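Local coordinates for sialidase domain-containing protein (Dyadobacter fermentans, PDB 5HX0) that is of unknown function but folds as a six-bladed beta-propeller of the non-viral sialidase type, so it may bind or cleave glycans, at residues A58-V63 / S124-L129; A206-A211 / F263-V268; W222-T227 / H238-D243; F279-G284 / Q310-H315. All blocks are in the same frame, centred on the assembly; numbering follows the deposited sequence. Where two conformers were deposited one is given.

How the contacts relate
All four contacts lie in a beta-propeller whose six antiparallel sheets ring a central axis. Contact 1 comes first in the chain and joins the inner strands of two successive blades, 56-65 and 123-131. Contact 2 sets the 206-211 loop against strand 262-270, while contact 3, whose segments fall between those of contact 2, pairs strands 220-229 and 234-242 within one blade. Contact 4 follows, linking strand 276-283, the neighbour of 262-270, to the next blade. Contacts 2 and 3 are closest, with centres about 8 Å apart; contacts 1 and 3 are about 18 Å apart. Contact 2 touches the other three and so connects the packing of neighbouring blades on this part of the ring.

Contact 1 (A58-V63 / S124-L129); sequences AAFPSV and SQDPCL. With ACT (acetate ion), chain D.
Phe60 and Asp126 meet where the inner strands of two neighbouring propeller blades run almost parallel near the central axis. Their contact is one of ring face against carboxylate: Asp126 OD1 sits 3.2 Å from Phe60 CD2, and the two planes are inclined by 31°. Phe60 CG is anti to its own carbonyl carbon (chi1 -43°), which swings the ring toward Asp126, while Ala59 CB lies over the centre of the opposite face. Tyr384 and His91 make edge-to-face contacts with the same ring.

Polar contacts take over further along. In the Ser62 conformer described here, one of two deposited, the hydroxyl serves both as donor and as acceptor. OG donates to Pro127 O at 2.8 Å, approaching from above the carbonyl plane, and receives the backbone N-H of Leu129 at 2.9 Å. A water adds a second link, donating to Phe60 O and to Pro127 O. Around them pack Leu129, whose CG lies 3.3 Å from Ser62 OG as placed in this conformer, and Pro127, whose CD is 3.6 Å from Phe60 O.

An acetate ion, probably from the crystallisation liquor, lies beside Phe60, Gln125 and Asp126. Gln125 NE2 donates to its O atom at 3.1 Å, and its OXT lies over the same Phe60 face as the Asp126 carboxylate. The other amide atom, OE1, accepts a bond from Arg76 NE.

In this conformer the serine, and independently the water, link the blades; ring, carboxylate and amide line the place where the acetate sits, though whether a natural ligand uses it is not known.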
loop_
_atom_site.group_PDB
_atom_site.type_symbol
_atom_site.label_atom_id
_atom_site.label_comp_id
_atom_site.label_asym_id
_atom_site.label_seq_id
_atom_site.Cartn_x
_atom_site.Cartn_y
_atom_site.Cartn_z
ATOM N N ALA A 58 7.759 0.637 -13.349
ATOM C CA ALA A 58 6.439 1.180 -13.661
ATOM C C ALA A 58 5.965 0.515 -14.938
ATOM O O ALA A 58 6.670 0.564 -15.953
ATOM C CB ALA A 58 6.476 2.708 -13.825
ATOM N N ALA A 59 4.794 -0.125 -14.897
ATOM C CA ALA A 59 4.420 -0.961 -16.037
ATOM C C ALA A 59 2.909 -1.145 -16.126
ATOM O O ALA A 59 2.169 -0.865 -15.188
ATOM C CB ALA A 59 5.120 -2.327 -15.956
ATOM N N PHE A 60 2.466 -1.649 -17.289
ATOM C CA PHE A 60 1.103 -2.123 -17.528
ATOM C C PHE A 60 0.078 -0.997 -17.373
ATOM O O PHE A 60 -0.752 -1.037 -16.450
ATOM C CB PHE A 60 0.772 -3.287 -16.561
ATOM C CG PHE A 60 1.915 -4.297 -16.409
ATOM C CD1 PHE A 60 2.494 -4.881 -17.537
ATOM C CD2 PHE A 60 2.405 -4.631 -15.155
ATOM C CE1 PHE A 60 3.563 -5.796 -17.421
ATOM C CE2 PHE A 60 3.484 -5.543 -15.020
ATOM C CZ PHE A 60 4.051 -6.131 -16.157
ATOM N N PRO A 61 0.093 0.020 -18.232
ATOM C CA PRO A 61 -0.832 1.148 -18.046
ATOM C C PRO A 61 -2.211 0.912 -18.650
ATOM O O PRO A 61 -2.402 0.125 -19.588
ATOM C CB PRO A 61 -0.120 2.294 -18.770
ATOM C CG PRO A 61 0.539 1.559 -19.987
ATOM C CD PRO A 61 0.993 0.220 -19.397
ATOM N N SER A 62 -3.203 1.590 -18.074
ATOM C CA SER A 62 -4.461 1.825 -18.767
ATOM C C SER A 62 -4.827 3.284 -18.542
ATOM O O SER A 62 -4.330 3.931 -17.617
ATOM C CB SER A 62 -5.579 0.875 -18.307
ATOM O OG SER A 62 -5.916 1.085 -16.960
ATOM N N VAL A 63 -5.681 3.813 -19.408
ATOM C CA VAL A 63 -5.919 5.257 -19.389
ATOM C C VAL A 63 -7.319 5.577 -19.901
ATOM O O VAL A 63 -7.830 4.934 -20.829
ATOM C CB VAL A 63 -4.801 5.989 -20.177
ATOM C CG1 VAL A 63 -4.684 5.446 -21.614
ATOM C CG2 VAL A 63 -5.032 7.488 -20.196
ATOM N N SER A 124 -0.288 -6.089 -6.246
ATOM C CA SER A 124 -1.366 -5.938 -7.221
ATOM C C SER A 124 -0.816 -5.719 -8.627
ATOM O O SER A 124 0.264 -5.148 -8.804
ATOM C CB SER A 124 -2.272 -4.778 -6.823
ATOM O OG SER A 124 -2.850 -5.038 -5.558
ATOM N N GLN A 125 -1.576 -6.144 -9.635
ATOM C CA GLN A 125 -1.085 -6.168 -11.014
ATOM C C GLN A 125 -1.950 -5.330 -11.952
ATOM O O GLN A 125 -3.104 -5.019 -11.650
ATOM C CB GLN A 125 -1.085 -7.597 -11.553
ATOM C CG GLN A 125 -0.292 -8.569 -10.681
ATOM C CD GLN A 125 1.166 -8.205 -10.662
ATOM O OE1 GLN A 125 1.692 -7.765 -9.645
ATOM N NE2 GLN A 125 1.834 -8.368 -11.803
ATOM N N ASP A 126 -1.379 -5.020 -13.119
ATOM C CA ASP A 126 -2.097 -4.614 -14.330
ATOM C C ASP A 126 -3.450 -3.938 -14.085
ATOM O O ASP A 126 -4.496 -4.532 -14.380
ATOM C CB ASP A 126 -2.343 -5.833 -15.226
ATOM C CG ASP A 126 -1.067 -6.599 -15.555
ATOM O OD1 ASP A 126 -0.101 -6.540 -14.774
ATOM O OD2 ASP A 126 -1.037 -7.280 -16.609
ATOM N N PRO A 127 -3.493 -2.716 -13.565
ATOM C CA PRO A 127 -4.798 -2.055 -13.388
ATOM C C PRO A 127 -5.434 -1.790 -14.741
ATOM O O PRO A 127 -4.826 -1.175 -15.616
ATOM C CB PRO A 127 -4.443 -0.742 -12.677
ATOM C CG PRO A 127 -2.989 -0.451 -13.188
ATOM C CD PRO A 127 -2.344 -1.810 -13.342
ATOM N N CYS A 128 -6.675 -2.233 -14.906
ATOM C CA CYS A 128 -7.400 -2.038 -16.153
ATOM C C CYS A 128 -8.621 -1.161 -15.888
ATOM O O CYS A 128 -9.585 -1.614 -15.276
ATOM C CB CYS A 128 -7.788 -3.405 -16.732
ATOM S SG CYS A 128 -6.307 -4.210 -17.389
ATOM N N LEU A 129 -8.573 0.082 -16.354
ATOM C CA LEU A 129 -9.641 1.056 -16.151
ATOM C C LEU A 129 -10.735 0.917 -17.213
ATOM O O LEU A 129 -10.453 0.743 -18.406
ATOM C CB LEU A 129 -9.064 2.476 -16.199
ATOM C CG LEU A 129 -7.995 2.868 -15.171
ATOM C CD1 LEU A 129 -7.471 4.308 -15.416
ATOM C CD2 LEU A 129 -8.569 2.758 -13.759
HETATM C C ACT D . 1.808 -9.390 -15.775
HETATM O O ACT D . 1.207 -9.179 -14.687
HETATM O OXT ACT D . 1.384 -8.776 -16.802
HETATM C CH3 ACT D . 2.967 -10.341 -15.834
HETATM O O HOH W 1 -2.880 -2.870 -16.981
#

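Contact 2 (A206-A211 / F263-V268); sequences AYNRGA and FNEASV
Asn208 reaches across from the 206-211 loop to Asn264 on strand 262-270, the inner strand of the next blade of the beta-propeller. Asn264 O lies close to the plane of the Asn208 amide and takes a bond from ND2 at 2.9 Å; ND2 also bonds to Val223 O, so the amide is gripped from two strands. Its OD1 receives a weak bond from Arg209 N, which helps fix the rotation of the group.

Arg209 meets Glu265 through CB, which lies 4.0 Å from Glu265 CG and 3.9 Å from Glu265 OE2. Their charged ends have other partners: Arg209 NH1 bonds to Pro369 O, Glu265 OE2 to Tyr368 OH, and Glu265 OE1 forms a salt bridge with Arg281.

Ser267 turns its hydroxyl to the loop, with OG anti to the carbonyl carbon (chi1 -77°). There it accepts an almost straight bond from Ala211 N at 2.9 Å, at 175°, and it is also bonded to Met314 O in the following blade. Backbone bonds from Ala266 N to Arg209 O and from Val268 N to Ala211 O flank this link. Between them the chains close up at Gly210, whose CA makes a CA-H...O contact of 3.2 Å with Ala266 O.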
loop_
_atom_site.group_PDB
_atom_site.type_symbol
_atom_site.label_atom_id
_atom_site.label_comp_id
_atom_site.label_asym_id
_atom_site.label_seq_id
_atom_site.Cartn_x
_atom_site.Cartn_y
_atom_site.Cartn_z
ATOM N N ALA A 206 -12.069 -14.784 -11.128
ATOM C CA ALA A 206 -11.596 -14.504 -12.483
ATOM C C ALA A 206 -10.887 -13.139 -12.561
ATOM O O ALA A 206 -11.024 -12.283 -11.692
ATOM C CB ALA A 206 -12.765 -14.549 -13.470
ATOM N N TYR A 207 -10.162 -12.925 -13.661
ATOM C CA TYR A 207 -9.217 -11.807 -13.775
ATOM C C TYR A 207 -8.796 -11.717 -15.238
ATOM O O TYR A 207 -8.938 -12.681 -15.995
ATOM C CB TYR A 207 -7.965 -12.027 -12.896
ATOM C CG TYR A 207 -7.170 -13.195 -13.442
ATOM C CD1 TYR A 207 -7.538 -14.493 -13.130
ATOM C CD2 TYR A 207 -6.119 -13.002 -14.365
ATOM C CE1 TYR A 207 -6.877 -15.577 -13.676
ATOM C CE2 TYR A 207 -5.457 -14.077 -14.921
ATOM C CZ TYR A 207 -5.844 -15.370 -14.577
ATOM O OH TYR A 207 -5.216 -16.470 -15.128
ATOM N N ASN A 208 -8.235 -10.573 -15.621
ATOM C CA ASN A 208 -7.437 -10.530 -16.844
ATOM C C ASN A 208 -6.687 -9.207 -16.907
ATOM O O ASN A 208 -6.929 -8.289 -16.116
ATOM C CB ASN A 208 -8.279 -10.698 -18.118
ATOM C CG ASN A 208 -7.528 -11.470 -19.192
ATOM O OD1 ASN A 208 -6.319 -11.689 -19.066
ATOM N ND2 ASN A 208 -8.232 -11.872 -20.250
ATOM N N ARG A 209 -5.776 -9.117 -17.874
ATOM C CA ARG A 209 -5.357 -7.827 -18.398
ATOM C C ARG A 209 -6.048 -7.638 -19.741
ATOM O O ARG A 209 -5.968 -8.515 -20.608
ATOM C CB ARG A 209 -3.831 -7.713 -18.559
ATOM C CG ARG A 209 -3.358 -6.290 -18.999
ATOM C CD ARG A 209 -3.509 -6.049 -20.532
ATOM N NE ARG A 209 -3.015 -4.733 -20.939
ATOM C CZ ARG A 209 -3.141 -4.221 -22.161
ATOM N NH1 ARG A 209 -2.612 -3.023 -22.425
ATOM N NH2 ARG A 209 -3.808 -4.881 -23.119
ATOM N N GLY A 210 -6.690 -6.493 -19.915
ATOM C CA GLY A 210 -7.375 -6.177 -21.160
ATOM C C GLY A 210 -8.524 -5.230 -20.898
ATOM O O GLY A 210 -8.943 -5.022 -19.762
ATOM N N ALA A 211 -9.030 -4.642 -21.983
ATOM C CA ALA A 211 -10.126 -3.692 -21.874
ATOM C C ALA A 211 -11.468 -4.409 -21.766
ATOM O O ALA A 211 -11.743 -5.367 -22.509
ATOM C CB ALA A 211 -10.145 -2.742 -23.076
ATOM N N PHE A 263 -4.924 -19.177 -24.381
ATOM C CA PHE A 263 -5.420 -17.823 -24.595
ATOM C C PHE A 263 -5.468 -17.163 -23.227
ATOM O O PHE A 263 -5.999 -17.752 -22.282
ATOM C CB PHE A 263 -6.807 -17.852 -25.247
ATOM C CG PHE A 263 -6.828 -18.604 -26.539
ATOM C CD1 PHE A 263 -6.437 -17.985 -27.714
ATOM C CD2 PHE A 263 -7.179 -19.945 -26.564
ATOM C CE1 PHE A 263 -6.419 -18.702 -28.925
ATOM C CE2 PHE A 263 -7.169 -20.656 -27.743
ATOM C CZ PHE A 263 -6.790 -20.031 -28.930
ATOM N N ASN A 264 -4.867 -15.979 -23.101
ATOM C CA ASN A 264 -4.851 -15.337 -21.789
ATOM C C ASN A 264 -5.315 -13.888 -21.897
ATOM O O ASN A 264 -6.523 -13.625 -21.821
ATOM C CB ASN A 264 -3.464 -15.474 -21.106
ATOM C CG ASN A 264 -2.274 -15.249 -22.059
ATOM O OD1 ASN A 264 -2.115 -14.166 -22.621
ATOM N ND2 ASN A 264 -1.408 -16.250 -22.185
ATOM N N GLU A 265 -4.403 -12.940 -22.099
ATOM C CA GLU A 265 -4.797 -11.524 -22.060
ATOM C C GLU A 265 -5.683 -11.168 -23.255
ATOM O O GLU A 265 -5.364 -11.504 -24.398
ATOM C CB GLU A 265 -3.541 -10.654 -22.031
ATOM C CG GLU A 265 -2.798 -10.893 -20.765
ATOM C CD GLU A 265 -1.458 -10.210 -20.718
ATOM O OE1 GLU A 265 -0.928 -9.798 -21.775
ATOM O OE2 GLU A 265 -0.922 -10.095 -19.607
ATOM N N ALA A 266 -6.806 -10.504 -22.993
ATOM C CA ALA A 266 -7.812 -10.279 -24.026
ATOM C C ALA A 266 -8.477 -8.934 -23.806
ATOM O O ALA A 266 -8.855 -8.613 -22.676
ATOM C CB ALA A 266 -8.873 -11.388 -23.999
ATOM N N SER A 267 -8.624 -8.158 -24.879
ATOM C CA SER A 267 -9.461 -6.959 -24.871
ATOM C C SER A 267 -10.725 -7.227 -25.672
ATOM O O SER A 267 -10.671 -7.870 -26.722
ATOM C CB SER A 267 -8.714 -5.757 -25.459
ATOM O OG SER A 267 -7.784 -5.224 -24.513
ATOM N N VAL A 268 -11.857 -6.729 -25.194
ATOM C CA VAL A 268 -13.133 -7.012 -25.836
ATOM C C VAL A 268 -13.677 -5.715 -26.417
ATOM O O VAL A 268 -13.325 -4.615 -25.971
ATOM C CB VAL A 268 -14.133 -7.684 -24.865
ATOM C CG1 VAL A 268 -14.654 -6.693 -23.786
ATOM C CG2 VAL A 268 -15.280 -8.361 -25.652
HETATM O O HOH W 2 -11.849 -8.064 -21.733
#

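Contact 3 (W222-T227 / H238-D243); sequences WVVAAT and HLLISD
Trp222 and Leu240 form a hydrogen-bonded pair in the antiparallel hairpin of strands 220-229 and 234-242, the middle strands of one propeller blade. Leu240 N donates to Trp222 O at 2.7 Å and Trp222 N to Leu240 O at 2.9 Å. The same pair of hydrogen bonds recurs between Val224 and His238, while Val223 and Leu239 between them make the non-hydrogen-bonded pair, with Val223 CA 3.4 Å from His238 O in a CA-H...O contact. The strand axes stand at 134°, a pronounced twist for paired strands.

On the face carrying Trp222, Val224, His238 and Leu240, one methyl of Leu240 is the meeting point: CD1 lies 3.7 Å from Val224 CG1 and 4.1 Å from Trp222 CE3. Leu240 runs beside the indole but at about a right angle to Val224. With CG1 anti to its carbonyl carbon (chi1 -63°), Val224 also lays that methyl 3.5 Å above the centre of the Trp222 ring. At the other end, His238 CD2 approaches Ala226 CB. The reverse face holds Val223 CG2 against Leu239 CD1 at 3.9 Å.

Further out, Tyr251 OH bonds to His238 ND1 and Ser236 OG to NE2, so the imidazole is held against rotation. Trp249 meets the Trp222 ring, and Val223 packs on Ala266 and Val268 of the adjoining blade.

Cross-strand bonds satisfy the Trp222/Leu240 and Val224/His238 backbone pairs, whereas Val223 O and the Leu239 backbone find partners outside the hairpin; the methyl-to-indole packing is apolar, and His238, on the same face, has both ring nitrogens bonded.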
loop_
_atom_site.group_PDB
_atom_site.type_symbol
_atom_site.label_atom_id
_atom_site.label_comp_id
_atom_site.label_asym_id
_atom_site.label_seq_id
_atom_site.Cartn_x
_atom_site.Cartn_y
_atom_site.Cartn_z
ATOM N N TRP A 222 -16.634 -8.430 -20.454
ATOM C CA TRP A 222 -15.297 -8.628 -19.897
ATOM C C TRP A 222 -14.834 -10.020 -20.291
ATOM O O TRP A 222 -15.455 -11.010 -19.888
ATOM C CB TRP A 222 -15.314 -8.486 -18.372
ATOM C CG TRP A 222 -13.959 -8.460 -17.729
ATOM C CD1 TRP A 222 -12.752 -8.244 -18.333
ATOM C CD2 TRP A 222 -13.686 -8.675 -16.337
ATOM N NE1 TRP A 222 -11.736 -8.304 -17.398
ATOM C CE2 TRP A 222 -12.288 -8.561 -16.164
ATOM C CE3 TRP A 222 -14.496 -8.940 -15.219
ATOM C CZ2 TRP A 222 -11.677 -8.703 -14.921
ATOM C CZ3 TRP A 222 -13.896 -9.082 -13.988
ATOM C CH2 TRP A 222 -12.496 -8.967 -13.842
ATOM N N VAL A 223 -13.765 -10.114 -21.076
ATOM C CA VAL A 223 -13.211 -11.424 -21.422
ATOM C C VAL A 223 -12.083 -11.750 -20.448
ATOM O O VAL A 223 -11.050 -11.066 -20.425
ATOM C CB VAL A 223 -12.733 -11.471 -22.875
ATOM C CG1 VAL A 223 -12.043 -12.820 -23.172
ATOM C CG2 VAL A 223 -13.921 -11.247 -23.815
ATOM N N VAL A 224 -12.276 -12.806 -19.660
ATOM C CA VAL A 224 -11.355 -13.169 -18.585
ATOM C C VAL A 224 -10.585 -14.424 -18.976
ATOM O O VAL A 224 -10.934 -15.145 -19.913
ATOM C CB VAL A 224 -12.067 -13.390 -17.233
ATOM C CG1 VAL A 224 -12.737 -12.102 -16.736
ATOM C CG2 VAL A 224 -13.074 -14.554 -17.337
ATOM N N ALA A 225 -9.511 -14.675 -18.240
ATOM C CA ALA A 225 -8.660 -15.831 -18.455
ATOM C C ALA A 225 -8.934 -16.850 -17.366
ATOM O O ALA A 225 -9.306 -16.492 -16.246
ATOM C CB ALA A 225 -7.177 -15.435 -18.428
ATOM N N ALA A 226 -8.741 -18.127 -17.692
ATOM C CA ALA A 226 -8.869 -19.167 -16.678
ATOM C C ALA A 226 -7.872 -20.275 -16.979
ATOM O O ALA A 226 -7.684 -20.650 -18.142
ATOM C CB ALA A 226 -10.301 -19.731 -16.618
ATOM N N THR A 227 -7.212 -20.769 -15.929
ATOM C CA THR A 227 -6.354 -21.944 -16.053
ATOM C C THR A 227 -7.256 -23.169 -16.067
ATOM O O THR A 227 -7.964 -23.418 -15.088
ATOM C CB THR A 227 -5.364 -22.040 -14.888
ATOM O OG1 THR A 227 -4.500 -20.909 -14.875
ATOM C CG2 THR A 227 -4.507 -23.315 -15.008
ATOM N N HIS A 238 -13.059 -16.601 -21.625
ATOM C CA HIS A 238 -14.473 -16.748 -21.322
ATOM C C HIS A 238 -15.057 -15.352 -21.157
ATOM O O HIS A 238 -14.397 -14.463 -20.613
ATOM C CB HIS A 238 -14.648 -17.599 -20.053
ATOM C CG HIS A 238 -13.937 -18.911 -20.145
ATOM N ND1 HIS A 238 -14.533 -20.035 -20.677
ATOM C CD2 HIS A 238 -12.654 -19.252 -19.887
ATOM C CE1 HIS A 238 -13.659 -21.027 -20.697
ATOM N NE2 HIS A 238 -12.509 -20.578 -20.230
ATOM N N LEU A 239 -16.269 -15.150 -21.665
ATOM C CA LEU A 239 -16.928 -13.851 -21.576
ATOM C C LEU A 239 -17.775 -13.770 -20.308
ATOM O O LEU A 239 -18.669 -14.600 -20.095
ATOM C CB LEU A 239 -17.802 -13.607 -22.803
ATOM C CG LEU A 239 -18.602 -12.298 -22.823
ATOM C CD1 LEU A 239 -17.678 -11.092 -22.857
ATOM C CD2 LEU A 239 -19.554 -12.281 -24.008
ATOM N N LEU A 240 -17.504 -12.767 -19.481
ATOM C CA LEU A 240 -18.393 -12.385 -18.399
ATOM C C LEU A 240 -19.181 -11.145 -18.796
ATOM O O LEU A 240 -18.729 -10.313 -19.588
ATOM C CB LEU A 240 -17.636 -12.088 -17.104
ATOM C CG LEU A 240 -16.632 -13.120 -16.594
ATOM C CD1 LEU A 240 -16.103 -12.697 -15.244
ATOM C CD2 LEU A 240 -17.263 -14.491 -16.522
ATOM N N ILE A 241 -20.362 -11.017 -18.218
ATOM C CA ILE A 241 -21.247 -9.901 -18.497
ATOM C C ILE A 241 -21.776 -9.366 -17.174
ATOM O O ILE A 241 -22.161 -10.145 -16.295
ATOM C CB ILE A 241 -22.395 -10.349 -19.419
ATOM C CG1 ILE A 241 -21.866 -10.685 -20.821
ATOM C CG2 ILE A 241 -23.484 -9.340 -19.393
ATOM C CD1 ILE A 241 -22.945 -11.086 -21.806
ATOM N N SER A 242 -21.795 -8.041 -17.029
ATOM C CA SER A 242 -22.373 -7.399 -15.860
ATOM C C SER A 242 -23.565 -6.551 -16.286
ATOM O O SER A 242 -23.431 -5.695 -17.162
ATOM C CB SER A 242 -21.360 -6.519 -15.130
ATOM O OG SER A 242 -22.021 -5.871 -14.041
ATOM N N ASP A 243 -24.718 -6.767 -15.643
ATOM C CA ASP A 243 -25.890 -5.932 -15.864
ATOM C C ASP A 243 -26.112 -4.925 -14.747
ATOM O O ASP A 243 -27.173 -4.293 -14.704
ATOM C CB ASP A 243 -27.148 -6.793 -16.029
ATOM C CG ASP A 243 -27.151 -7.563 -17.329
ATOM O OD1 ASP A 243 -27.115 -6.919 -18.403
ATOM O OD2 ASP A 243 -27.178 -8.809 -17.275
#

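Contact 4 (F279-G284 / Q310-H315); sequences FLRTAG and QGHPMH
A junction between successive blades of the propeller is made here, where strand 276-283 faces the chain entering the inner strand 314-318 of the next blade. Its main feature is a flat stack of the Arg281 guanidinium on His312. The guanidinium lies over one face of the imidazole, centres 3.8 Å apart and planes inclined by 25°, with Arg281 CZ 3.4 Å from His312 CD2. With CG opposite the backbone N (chi1 170°) and the chain extended as far as NE, the aliphatic part of Arg281 also lies against the histidine, CG being 3.5 Å from His312 CB.

Both groups have further partners. Arg281 NH1 forms a salt bridge with Glu265 on the adjacent strand, and His312 ND1 is hydrogen-bonded to Asp287 OD1, which holds the ring against rotation. Just after the histidine, the peptide bond preceding Pro313 is cis and the chain turns a corner.

Beyond the corner the methionine packs on the strand. Met314, deposited as selenomethionine, sets its CB on Phe279 CB at 3.6 Å, and its bent chain carries CE back to within 3.2 Å of Leu280 O. Two waters bridge the segments as well. One accepts from Met314 N at 2.9 Å and lies equally far from Phe279 O; the other accepts from Thr282 N and sits 3.3 Å from Gly311 O.

No direct bond between polar atoms links these segments; a flat stack, methionine packing and waters do so instead. The stack and the salt bridge to Glu265 together fix the guanidinium, close to a bound tetraethylene glycol that is probably from the crystallisation liquor.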
loop_
_atom_site.group_PDB
_atom_site.type_symbol
_atom_site.label_atom_id
_atom_site.label_comp_id
_atom_site.label_asym_id
_atom_site.label_seq_id
_atom_site.Cartn_x
_atom_site.Cartn_y
_atom_site.Cartn_z
ATOM N N PHE A 279 -9.831 -9.658 -28.824
ATOM C CA PHE A 279 -8.485 -9.669 -29.390
ATOM C C PHE A 279 -7.538 -10.324 -28.387
ATOM O O PHE A 279 -7.368 -9.815 -27.272
ATOM C CB PHE A 279 -8.014 -8.250 -29.724
ATOM C CG PHE A 279 -8.919 -7.505 -30.681
ATOM C CD1 PHE A 279 -8.868 -7.764 -32.059
ATOM C CD2 PHE A 279 -9.804 -6.543 -30.212
ATOM C CE1 PHE A 279 -9.685 -7.069 -32.962
ATOM C CE2 PHE A 279 -10.643 -5.844 -31.112
ATOM C CZ PHE A 279 -10.573 -6.111 -32.489
ATOM N N LEU A 280 -6.890 -11.417 -28.793
ATOM C CA LEU A 280 -6.367 -12.411 -27.855
ATOM C C LEU A 280 -4.856 -12.596 -27.965
ATOM O O LEU A 280 -4.323 -12.818 -29.058
ATOM C CB LEU A 280 -7.055 -13.752 -28.085
ATOM C CG LEU A 280 -8.571 -13.701 -28.284
ATOM C CD1 LEU A 280 -9.072 -15.047 -28.744
ATOM C CD2 LEU A 280 -9.264 -13.285 -26.984
ATOM N N ARG A 281 -4.175 -12.513 -26.823
ATOM C CA ARG A 281 -2.788 -12.958 -26.698
ATOM C C ARG A 281 -2.736 -14.478 -26.530
ATOM O O ARG A 281 -3.551 -15.062 -25.817
ATOM C CB ARG A 281 -2.129 -12.284 -25.494
ATOM C CG ARG A 281 -0.749 -12.853 -25.122
ATOM C CD ARG A 281 -0.172 -12.136 -23.893
ATOM N NE ARG A 281 1.112 -12.719 -23.510
ATOM C CZ ARG A 281 1.951 -12.191 -22.617
ATOM N NH1 ARG A 281 1.643 -11.066 -21.993
ATOM N NH2 ARG A 281 3.111 -12.780 -22.357
ATOM N N THR A 282 -1.770 -15.121 -27.176
ATOM C CA THR A 282 -1.669 -16.575 -27.123
ATOM C C THR A 282 -0.355 -17.007 -26.477
ATOM O O THR A 282 0.606 -16.242 -26.388
ATOM C CB THR A 282 -1.750 -17.218 -28.523
ATOM O OG1 THR A 282 -0.748 -16.647 -29.371
ATOM C CG2 THR A 282 -3.139 -17.035 -29.153
ATOM N N ALA A 283 -0.326 -18.264 -26.044
ATOM C CA ALA A 283 0.906 -18.980 -25.732
ATOM C C ALA A 283 0.876 -20.292 -26.501
ATOM O O ALA A 283 -0.181 -20.918 -26.625
ATOM C CB ALA A 283 1.062 -19.238 -24.215
ATOM N N GLY A 284 2.020 -20.687 -27.054
ATOM C CA GLY A 284 2.071 -21.901 -27.849
ATOM C C GLY A 284 1.689 -21.726 -29.301
ATOM O O GLY A 284 1.448 -22.723 -29.988
ATOM N N GLN A 310 2.210 -11.082 -35.431
ATOM C CA GLN A 310 2.689 -11.255 -34.064
ATOM C C GLN A 310 2.511 -9.968 -33.268
ATOM O O GLN A 310 2.772 -8.867 -33.767
ATOM C CB GLN A 310 4.173 -11.632 -34.029
ATOM C CG GLN A 310 4.550 -12.950 -34.656
ATOM C CD GLN A 310 6.051 -13.210 -34.555
ATOM O OE1 GLN A 310 6.858 -12.445 -35.080
ATOM N NE2 GLN A 310 6.427 -14.277 -33.854
ATOM N N GLY A 311 2.094 -10.122 -32.025
ATOM C CA GLY A 311 2.005 -9.018 -31.086
ATOM C C GLY A 311 1.108 -9.382 -29.926
ATOM O O GLY A 311 0.247 -10.265 -30.018
ATOM N N HIS A 312 1.312 -8.677 -28.816
ATOM C CA HIS A 312 0.527 -8.865 -27.606
ATOM C C HIS A 312 0.917 -7.821 -26.555
ATOM O O HIS A 312 1.981 -7.233 -26.623
ATOM C CB HIS A 312 0.739 -10.268 -27.010
ATOM C CG HIS A 312 2.058 -10.435 -26.322
ATOM N ND1 HIS A 312 3.093 -11.157 -26.875
ATOM C CD2 HIS A 312 2.507 -9.991 -25.121
ATOM C CE1 HIS A 312 4.125 -11.151 -26.047
ATOM N NE2 HIS A 312 3.798 -10.449 -24.976
ATOM N N PRO A 313 0.035 -7.577 -25.580
ATOM C CA PRO A 313 -1.379 -7.907 -25.677
ATOM C C PRO A 313 -2.029 -6.841 -26.566
ATOM O O PRO A 313 -1.336 -5.911 -26.983
ATOM C CB PRO A 313 -1.861 -7.816 -24.225
ATOM C CG PRO A 313 -1.006 -6.697 -23.648
ATOM C CD PRO A 313 0.350 -6.801 -24.370
HETATM N N MSE A 314 -3.322 -6.958 -26.824
HETATM C CA MSE A 314 -4.020 -6.058 -27.734
HETATM C C MSE A 314 -4.969 -5.133 -26.971
HETATM O O MSE A 314 -5.495 -5.522 -25.924
HETATM C CB MSE A 314 -4.813 -6.858 -28.793
HETATM C CG MSE A 314 -4.064 -7.072 -30.141
HETATM SE SE MSE A 314 -2.499 -8.186 -29.942
HETATM C CE MSE A 314 -3.249 -9.826 -29.192
ATOM N N HIS A 315 -5.165 -3.921 -27.501
ATOM C CA HIS A 315 -6.144 -2.964 -26.998
ATOM C C HIS A 315 -6.872 -2.346 -28.186
ATOM O O HIS A 315 -6.234 -2.002 -29.182
ATOM C CB HIS A 315 -5.484 -1.822 -26.168
ATOM C CG HIS A 315 -6.473 -0.808 -25.686
ATOM N ND1 HIS A 315 -6.720 0.373 -26.357
ATOM C CD2 HIS A 315 -7.345 -0.839 -24.649
ATOM C CE1 HIS A 315 -7.678 1.039 -25.733
ATOM N NE2 HIS A 315 -8.091 0.315 -24.709
HETATM O O HOH W 3 -5.058 -9.031 -25.787
HETATM O O HOH W 4 -0.114 -13.315 -28.877
#